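Local coordinates for protein epoxide hydrolase (Aspergillus niger, PDB 3G02) that probably hydrolyses epoxides to vicinal diols, and in this form, obtained by directed evolution, does so enantioselectively, at residues A113-W118 and V146-P151; P119-E124 and G152-S157; T34-S39 and S269-L274. The protein carries 9 engineered substitutions. One frame throughout, in Å; residues are numbered along the deposited sequence.

Overall arrangement
Following the chain from its N terminus, residues 34-39 come first, at the end of helix 26-38; they wait 230 residues for their partner, 269-274, so contact 3 closes the longest loop and ties the N-terminal region to the start of helix 271-284. Contacts 1 and 2 are nested inside that loop. Their segments alternate, 113-118, 119-124, 146-151 and 152-157, so the two contacts cross: contact 1 pairs strand ends of the central sheet and contact 2 the loops that follow. Their centres lie 7 Å apart and they touch, Ser149 O meeting Ser156 OG at 2.7 Å. Contact 3 is separate, its centre 27 Å from that of contact 1.

Contact 1. Residues A113-W118 and V146-P151; sequences ALLHGW and VVPSLP
Leu150 covers one face of the His116 imidazole, its CG 4.3 Å from the ring centroid and 25° off the ring normal, which makes a CH-pi contact. A chi1 of 78°, with CG between the backbone N and the carbonyl carbon, brings the ring against the other segment, where Ser149 CA sits at its edge. One water links Leu114 O, Pro148 O, His116 N and His116 ND1, the last at 3.1 Å; the direct bond from His116 ND1 to Pro148 O, 3.4 Å long, is weak and secondary. The water lies where the chains separate beyond the strand ends: CA atoms of Ala113 and Val146 are 4.6 Å apart, those of His116 and Leu150 7.6 Å. The short strand axes cross at -35°. Within the strands, Leu114 N donates to Val146 O at 2.9 Å, while Leu115 CD2 rests against Pro148 CG at 3.6 Å. Tyr153 meets the His116 ring edge-to-face, and Trp118 N hydrogen-bonds to Asp193 OD2, the predicted nucleophile. Parallel strands joined through helix 126-135 form a beta-alpha-beta unit of the alpha/beta hydrolase fold, and His116-Gly117-Trp118-Pro119 matches the HGXP motif that probably builds the oxyanion hole, as in related epoxide hydrolases.

Contact 2. Residues P119-E124 and G152-S157; sequences PGSFVE and GYTFSS
Thr154, which reaches both Ser121 and Phe122, has a positive phi uncommon for a beta-branched residue (45°, with psi -116°), the values expected at the second position of the type II' beta turn from Tyr153 to Ser156. The turn is closed by Ser156 N donating to Tyr153 O at 3.0 Å. The branches of Thr154 meet different neighbours: CG2 packs on Ser121 CB at 3.8 Å, whereas OG1 lies near the plane of the Phe122 ring, 3.6 Å from CE1 at its edge, and is hydrogen-bonded to Ser149 OG. Phe122 (chi1 73°) also turns CE1 to within 3.8 Å of Phe155 CD2, arriving at the edge of the Phe155 ring. Facing this turn is another: Ser121 OG accepts from Val123 N at 3.3 Å, an ST turn. Gly120 O approaches Tyr153 CD2 at 3.7 Å and accepts a hydrogen bond from Tyr302 OH. Tyr153's side chain lies about 5 Å from that of Tyr315 and 6 Å from that of Asp193, both predicted active-site residues, consistent with loops beside the catalytic site. They follow the C-terminal ends of parallel strands 110-115 and 143-148, where alpha/beta hydrolases place that site, with Leu301 of helix 292-304 touching Ser121 and Phe155, while Ala100 of strand 95-102 meets Phe122.

Contact 3. Residues T34-S39 and S269-L274; sequences TLVRLS and SSPIAL
Pro271 packs its ring against the first helix: CD meets Leu35 CB at 3.7 Å, and CG lies 3.7 Å from Val36 CG2 and 3.6 Å from Val36 N. The branch doing the work on Val36 is CG2, anti to the carbonyl carbon. Beside this apolar patch, Ile272 CG1 closes on Ser39 CB at 3.6 Å. Two hydroxyls complete the tight side: Ser270 OG and Ser39 OG are 2.7 Å apart, a hydrogen bond in the conformer of Ser39 described, one of two deposited. With OG anti to its backbone N (chi1 163°), Ser270 lies between Ser39 OG and Ile272 N, which donates to Ser270 OG at 3.1 Å in a bent capping bond (137° at the hydrogen). In contrast to this buried cluster, Arg37 is exposed to solvent and Thr34 partly so, and neither takes part in the contact. Ser270 packs on Ser269 of the second subunit, and Leu38 on Leu38 of that subunit, which places the start of helix 271-284 at the interface between the two. Trp69 of helix 59-71 touches both Val36 and Pro271. Ser270 as N-cap followed by proline in the first helical turn is a classic helix start, here docked on the C-terminal end of another helix.

Contact 1. Residues A113-W118 and V146-P151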
loop_
_atom_site.group_PDB
_atom_site.type_symbol
_atom_site.label_atom_id
_atom_site.label_comp_id
_atom_site.label_asym_id
_atom_site.label_seq_id
_atom_site.Cartn_x
_atom_site.Cartn_y
_atom_site.Cartn_z
ATOM N N ALA A 113 28.845 10.500 -11.548
ATOM C CA ALA A 113 27.522 9.937 -11.827
ATOM C C ALA A 113 26.568 10.392 -10.737
ATOM O O ALA A 113 26.891 10.322 -9.554
ATOM C CB ALA A 113 27.567 8.412 -11.896
ATOM N N LEU A 114 25.398 10.861 -11.156
ATOM C CA LEU A 114 24.390 11.370 -10.232
ATOM C C LEU A 114 23.203 10.419 -10.262
ATOM O O LEU A 114 22.662 10.132 -11.330
ATOM C CB LEU A 114 23.977 12.801 -10.609
ATOM C CG LEU A 114 25.125 13.826 -10.644
ATOM C CD1 LEU A 114 25.672 13.993 -12.054
ATOM C CD2 LEU A 114 24.681 15.174 -10.096
ATOM N N LEU A 115 22.820 9.938 -9.082
ATOM C CA LEU A 115 21.902 8.809 -8.962
ATOM C C LEU A 115 20.564 9.166 -8.336
ATOM O O LEU A 115 20.503 9.619 -7.188
ATOM C CB LEU A 115 22.545 7.671 -8.164
ATOM C CG LEU A 115 23.929 7.178 -8.597
ATOM C CD1 LEU A 115 24.328 5.995 -7.731
ATOM C CD2 LEU A 115 23.950 6.792 -10.069
ATOM N N HIS A 116 19.504 8.932 -9.105
ATOM C CA HIS A 116 18.137 9.163 -8.658
ATOM C C HIS A 116 17.624 8.014 -7.781
ATOM O O HIS A 116 18.310 7.010 -7.570
ATOM C CB HIS A 116 17.230 9.368 -9.885
ATOM C CG HIS A 116 16.857 8.100 -10.591
ATOM N ND1 HIS A 116 17.463 7.678 -11.757
ATOM C CD2 HIS A 116 15.928 7.163 -10.292
ATOM C CE1 HIS A 116 16.923 6.531 -12.141
ATOM N NE2 HIS A 116 15.992 6.196 -11.264
ATOM N N GLY A 117 16.403 8.171 -7.279
ATOM C CA GLY A 117 15.709 7.106 -6.564
ATOM C C GLY A 117 14.265 7.023 -7.025
ATOM O O GLY A 117 13.948 7.323 -8.187
ATOM N N TRP A 118 13.387 6.613 -6.112
ATOM C CA TRP A 118 11.965 6.449 -6.408
ATOM C C TRP A 118 11.190 7.520 -5.646
ATOM O O TRP A 118 11.466 7.738 -4.470
ATOM C CB TRP A 118 11.499 5.052 -5.964
ATOM C CG TRP A 118 10.077 4.758 -6.367
ATOM C CD1 TRP A 118 9.665 4.034 -7.452
ATOM C CD2 TRP A 118 8.881 5.198 -5.702
ATOM N NE1 TRP A 118 8.290 4.002 -7.510
ATOM C CE2 TRP A 118 7.786 4.707 -6.446
ATOM C CE3 TRP A 118 8.631 5.961 -4.549
ATOM C CZ2 TRP A 118 6.460 4.964 -6.082
ATOM C CZ3 TRP A 118 7.314 6.210 -4.181
ATOM C CH2 TRP A 118 6.244 5.711 -4.947
ATOM N N VAL A 146 27.254 12.319 -15.667
ATOM C CA VAL A 146 26.515 11.161 -16.160
ATOM C C VAL A 146 25.313 10.920 -15.249
ATOM O O VAL A 146 25.465 10.806 -14.032
ATOM C CB VAL A 146 27.409 9.895 -16.190
ATOM C CG1 VAL A 146 26.655 8.701 -16.778
ATOM C CG2 VAL A 146 28.697 10.154 -16.983
ATOM N N VAL A 147 24.132 10.857 -15.858
ATOM C CA VAL A 147 22.875 10.685 -15.129
ATOM C C VAL A 147 22.178 9.418 -15.642
ATOM O O VAL A 147 21.387 9.473 -16.593
ATOM C CB VAL A 147 21.945 11.911 -15.289
ATOM C CG1 VAL A 147 20.733 11.772 -14.383
ATOM C CG2 VAL A 147 22.688 13.205 -14.967
ATOM N N PRO A 148 22.487 8.267 -15.013
ATOM C CA PRO A 148 21.897 7.027 -15.488
ATOM C C PRO A 148 20.462 6.824 -15.030
ATOM O O PRO A 148 20.060 7.306 -13.963
ATOM C CB PRO A 148 22.796 5.954 -14.870
ATOM C CG PRO A 148 23.310 6.552 -13.636
ATOM C CD PRO A 148 23.397 8.045 -13.875
ATOM N N SER A 149 19.700 6.102 -15.841
ATOM C CA SER A 149 18.440 5.554 -15.383
ATOM C C SER A 149 18.774 4.213 -14.759
ATOM O O SER A 149 19.306 3.319 -15.428
ATOM C CB SER A 149 17.466 5.380 -16.542
ATOM O OG SER A 149 17.015 6.636 -17.019
ATOM N N LEU A 150 18.495 4.077 -13.470
ATOM C CA LEU A 150 18.780 2.832 -12.775
ATOM C C LEU A 150 17.952 1.708 -13.389
ATOM O O LEU A 150 16.881 1.955 -13.945
ATOM C CB LEU A 150 18.481 2.965 -11.274
ATOM C CG LEU A 150 19.364 3.906 -10.446
ATOM C CD1 LEU A 150 18.854 3.993 -9.022
ATOM C CD2 LEU A 150 20.831 3.460 -10.448
ATOM N N PRO A 151 18.462 0.465 -13.324
ATOM C CA PRO A 151 17.676 -0.683 -13.775
ATOM C C PRO A 151 16.224 -0.605 -13.298
ATOM O O PRO A 151 15.967 -0.339 -12.114
ATOM C CB PRO A 151 18.399 -1.859 -13.128
ATOM C CG PRO A 151 19.845 -1.425 -13.135
ATOM C CD PRO A 151 19.800 0.065 -12.848
HETATM O O HOH W 1 20.187 9.107 -11.950
#

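Contact 2. Residues P119-E124 and G152-S157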
loop_
_atom_site.group_PDB
_atom_site.type_symbol
_atom_site.label_atom_id
_atom_site.label_comp_id
_atom_site.label_asym_id
_atom_site.label_seq_id
_atom_site.Cartn_x
_atom_site.Cartn_y
_atom_site.Cartn_z
ATOM N N PRO A 119 10.176 8.153 -6.278
ATOM C CA PRO A 119 9.632 7.964 -7.619
ATOM C C PRO A 119 10.255 8.908 -8.635
ATOM O O PRO A 119 9.558 9.449 -9.501
ATOM C CB PRO A 119 8.160 8.309 -7.425
ATOM C CG PRO A 119 8.193 9.437 -6.421
ATOM C CD PRO A 119 9.411 9.179 -5.536
ATOM N N GLY A 120 11.565 9.091 -8.531
ATOM C CA GLY A 120 12.287 9.961 -9.441
ATOM C C GLY A 120 12.820 9.279 -10.684
ATOM O O GLY A 120 12.400 8.175 -11.053
ATOM N N SER A 121 13.758 9.956 -11.338
ATOM C CA SER A 121 14.337 9.483 -12.588
ATOM C C SER A 121 15.475 10.410 -12.985
ATOM O O SER A 121 15.742 11.410 -12.317
ATOM C CB SER A 121 13.288 9.476 -13.703
ATOM O OG SER A 121 12.961 10.805 -14.070
ATOM N N PHE A 122 16.104 10.098 -14.111
ATOM C CA PHE A 122 17.181 10.924 -14.653
ATOM C C PHE A 122 16.779 12.392 -14.850
ATOM O O PHE A 122 17.621 13.296 -14.745
ATOM C CB PHE A 122 17.701 10.326 -15.972
ATOM C CG PHE A 122 16.768 10.503 -17.142
ATOM C CD1 PHE A 122 15.655 9.681 -17.297
ATOM C CD2 PHE A 122 17.007 11.492 -18.098
ATOM C CE1 PHE A 122 14.795 9.847 -18.373
ATOM C CE2 PHE A 122 16.152 11.667 -19.177
ATOM C CZ PHE A 122 15.043 10.843 -19.322
ATOM N N VAL A 123 15.488 12.607 -15.097
ATOM C CA VAL A 123 14.935 13.931 -15.375
ATOM C C VAL A 123 15.129 14.877 -14.191
ATOM O O VAL A 123 15.296 16.082 -14.370
ATOM C CB VAL A 123 13.433 13.837 -15.745
ATOM C CG1 VAL A 123 12.875 15.200 -16.148
ATOM C CG2 VAL A 123 13.232 12.840 -16.873
ATOM N N GLU A 124 15.123 14.326 -12.982
ATOM C CA GLU A 124 15.316 15.138 -11.786
ATOM C C GLU A 124 16.593 15.967 -11.816
ATOM O O GLU A 124 16.687 16.987 -11.129
ATOM C CB GLU A 124 15.318 14.263 -10.544
ATOM C CG GLU A 124 13.981 13.661 -10.234
ATOM C CD GLU A 124 14.007 12.842 -8.968
ATOM O OE1 GLU A 124 14.971 12.072 -8.772
ATOM O OE2 GLU A 124 13.058 12.963 -8.171
ATOM N N GLY A 152 15.295 -0.808 -14.228
ATOM C CA GLY A 152 13.868 -0.790 -13.918
ATOM C C GLY A 152 13.169 0.555 -14.037
ATOM O O GLY A 152 11.949 0.621 -13.886
ATOM N N TYR A 153 13.918 1.624 -14.313
ATOM C CA TYR A 153 13.320 2.957 -14.422
ATOM C C TYR A 153 13.351 3.518 -15.838
ATOM O O TYR A 153 14.385 3.461 -16.516
ATOM C CB TYR A 153 14.053 3.965 -13.554
ATOM C CG TYR A 153 13.968 3.800 -12.055
ATOM C CD1 TYR A 153 14.837 2.942 -11.377
ATOM C CD2 TYR A 153 13.073 4.563 -11.300
ATOM C CE1 TYR A 153 14.803 2.821 -9.988
ATOM C CE2 TYR A 153 13.026 4.448 -9.907
ATOM C CZ TYR A 153 13.891 3.577 -9.258
ATOM O OH TYR A 153 13.864 3.471 -7.883
ATOM N N THR A 154 12.227 4.110 -16.231
ATOM C CA THR A 154 12.062 4.817 -17.501
ATOM C C THR A 154 12.648 4.054 -18.694
ATOM O O THR A 154 12.190 2.949 -18.997
ATOM C CB THR A 154 12.484 6.331 -17.423
ATOM O OG1 THR A 154 13.911 6.467 -17.377
ATOM C CG2 THR A 154 11.876 6.997 -16.184
ATOM N N PHE A 155 13.668 4.615 -19.339
ATOM C CA PHE A 155 14.179 4.045 -20.585
ATOM C C PHE A 155 15.247 2.973 -20.393
ATOM O O PHE A 155 15.745 2.403 -21.369
ATOM C CB PHE A 155 14.606 5.167 -21.537
ATOM C CG PHE A 155 13.532 6.195 -21.724
ATOM C CD1 PHE A 155 12.385 5.877 -22.442
ATOM C CD2 PHE A 155 13.626 7.447 -21.124
ATOM C CE1 PHE A 155 11.363 6.802 -22.595
ATOM C CE2 PHE A 155 12.602 8.383 -21.269
ATOM C CZ PHE A 155 11.473 8.058 -22.004
ATOM N N SER A 156 15.584 2.683 -19.137
ATOM C CA SER A 156 16.369 1.491 -18.822
ATOM C C SER A 156 15.448 0.282 -18.710
ATOM O O SER A 156 14.342 0.379 -18.178
ATOM C CB SER A 156 17.164 1.672 -17.532
ATOM O OG SER A 156 18.316 2.468 -17.759
ATOM N N SER A 157 15.905 -0.855 -19.227
ATOM C CA SER A 157 15.137 -2.088 -19.144
ATOM C C SER A 157 15.395 -2.767 -17.805
ATOM O O SER A 157 16.022 -2.192 -16.910
ATOM C CB SER A 157 15.480 -3.021 -20.314
ATOM O OG SER A 157 16.773 -3.581 -20.170
#

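Contact 3. Residues T34-S39 and S269-L274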
loop_
_atom_site.group_PDB
_atom_site.type_symbol
_atom_site.label_atom_id
_atom_site.label_comp_id
_atom_site.label_asym_id
_atom_site.label_seq_id
_atom_site.Cartn_x
_atom_site.Cartn_y
_atom_site.Cartn_z
ATOM N N THR A 34 -7.259 8.038 -23.154
ATOM C CA THR A 34 -8.437 7.170 -23.053
ATOM C C THR A 34 -8.558 6.568 -21.652
ATOM O O THR A 34 -9.637 6.588 -21.058
ATOM C CB THR A 34 -8.404 6.052 -24.119
ATOM O OG1 THR A 34 -8.559 6.642 -25.416
ATOM C CG2 THR A 34 -9.524 5.031 -23.897
ATOM N N LEU A 35 -7.446 6.070 -21.116
ATOM C CA LEU A 35 -7.475 5.442 -19.798
ATOM C C LEU A 35 -7.624 6.456 -18.665
ATOM O O LEU A 35 -8.231 6.148 -17.644
ATOM C CB LEU A 35 -6.272 4.517 -19.595
ATOM C CG LEU A 35 -6.105 3.369 -20.605
ATOM C CD1 LEU A 35 -4.938 2.481 -20.219
ATOM C CD2 LEU A 35 -7.380 2.542 -20.768
ATOM N N VAL A 36 -7.098 7.666 -18.848
ATOM C CA VAL A 36 -7.358 8.749 -17.895
ATOM C C VAL A 36 -8.857 9.063 -17.864
ATOM O O VAL A 36 -9.451 9.174 -16.791
ATOM C CB VAL A 36 -6.539 10.030 -18.205
ATOM C CG1 VAL A 36 -6.993 11.191 -17.322
ATOM C CG2 VAL A 36 -5.043 9.779 -18.010
ATOM N N ARG A 37 -9.460 9.183 -19.047
ATOM C CA ARG A 37 -10.891 9.456 -19.161
ATOM C C ARG A 37 -11.746 8.335 -18.557
ATOM O O ARG A 37 -12.709 8.609 -17.841
ATOM C CB ARG A 37 -11.281 9.696 -20.622
ATOM C CG ARG A 37 -12.674 10.288 -20.791
ATOM C CD ARG A 37 -13.080 10.404 -22.254
ATOM N NE ARG A 37 -13.412 9.104 -22.833
ATOM C CZ ARG A 37 -12.648 8.439 -23.696
ATOM N NH1 ARG A 37 -11.492 8.948 -24.108
ATOM N NH2 ARG A 37 -13.050 7.262 -24.157
ATOM N N LEU A 38 -11.379 7.085 -18.834
ATOM C CA LEU A 38 -12.147 5.925 -18.366
ATOM C C LEU A 38 -12.043 5.678 -16.863
ATOM O O LEU A 38 -12.956 5.106 -16.262
ATOM C CB LEU A 38 -11.724 4.659 -19.112
ATOM C CG LEU A 38 -12.175 4.494 -20.564
ATOM C CD1 LEU A 38 -11.463 3.302 -21.161
ATOM C CD2 LEU A 38 -13.691 4.335 -20.677
ATOM N N SER A 39 -10.928 6.112 -16.274
ATOM C CA SER A 39 -10.654 5.922 -14.848
ATOM C C SER A 39 -11.691 6.589 -13.955
ATOM O O SER A 39 -12.129 7.709 -14.213
ATOM C CB SER A 39 -9.269 6.467 -14.496
ATOM O OG SER A 39 -8.242 5.747 -15.151
ATOM N N SER A 269 -2.703 -0.722 -13.606
ATOM C CA SER A 269 -4.058 -0.910 -14.136
ATOM C C SER A 269 -4.676 0.367 -14.694
ATOM O O SER A 269 -5.430 0.320 -15.669
ATOM C CB SER A 269 -4.971 -1.527 -13.074
ATOM O OG SER A 269 -5.243 -0.612 -12.032
ATOM N N SER A 270 -4.356 1.496 -14.070
ATOM C CA SER A 270 -4.955 2.782 -14.406
ATOM C C SER A 270 -3.957 3.901 -14.147
ATOM O O SER A 270 -3.270 3.897 -13.119
ATOM C CB SER A 270 -6.212 3.023 -13.568
ATOM O OG SER A 270 -6.588 4.392 -13.585
ATOM N N PRO A 271 -3.879 4.879 -15.068
ATOM C CA PRO A 271 -2.976 6.011 -14.853
ATOM C C PRO A 271 -3.372 6.864 -13.646
ATOM O O PRO A 271 -2.523 7.530 -13.059
ATOM C CB PRO A 271 -3.093 6.809 -16.160
ATOM C CG PRO A 271 -4.425 6.416 -16.723
ATOM C CD PRO A 271 -4.601 4.980 -16.354
ATOM N N ILE A 272 -4.654 6.835 -13.288
ATOM C CA ILE A 272 -5.140 7.560 -12.114
ATOM C C ILE A 272 -4.691 6.882 -10.808
ATOM O O ILE A 272 -4.373 7.569 -9.831
ATOM C CB ILE A 272 -6.673 7.789 -12.189
ATOM C CG1 ILE A 272 -6.979 8.882 -13.231
ATOM C CG2 ILE A 272 -7.277 8.117 -10.818
ATOM C CD1 ILE A 272 -6.457 10.265 -12.909
ATOM N N ALA A 273 -4.640 5.549 -10.805
ATOM C CA ALA A 273 -4.049 4.819 -9.679
ATOM C C ALA A 273 -2.598 5.244 -9.482
ATOM O O ALA A 273 -2.184 5.569 -8.369
ATOM C CB ALA A 273 -4.138 3.310 -9.891
ATOM N N LEU A 274 -1.838 5.257 -10.573
ATOM C CA LEU A 274 -0.446 5.663 -10.504
ATOM C C LEU A 274 -0.306 7.113 -10.013
ATOM O O LEU A 274 0.539 7.416 -9.163
ATOM C CB LEU A 274 0.223 5.470 -11.865
ATOM C CG LEU A 274 1.735 5.685 -11.907
ATOM C CD1 LEU A 274 2.486 4.576 -11.194
ATOM C CD2 LEU A 274 2.175 5.788 -13.356
#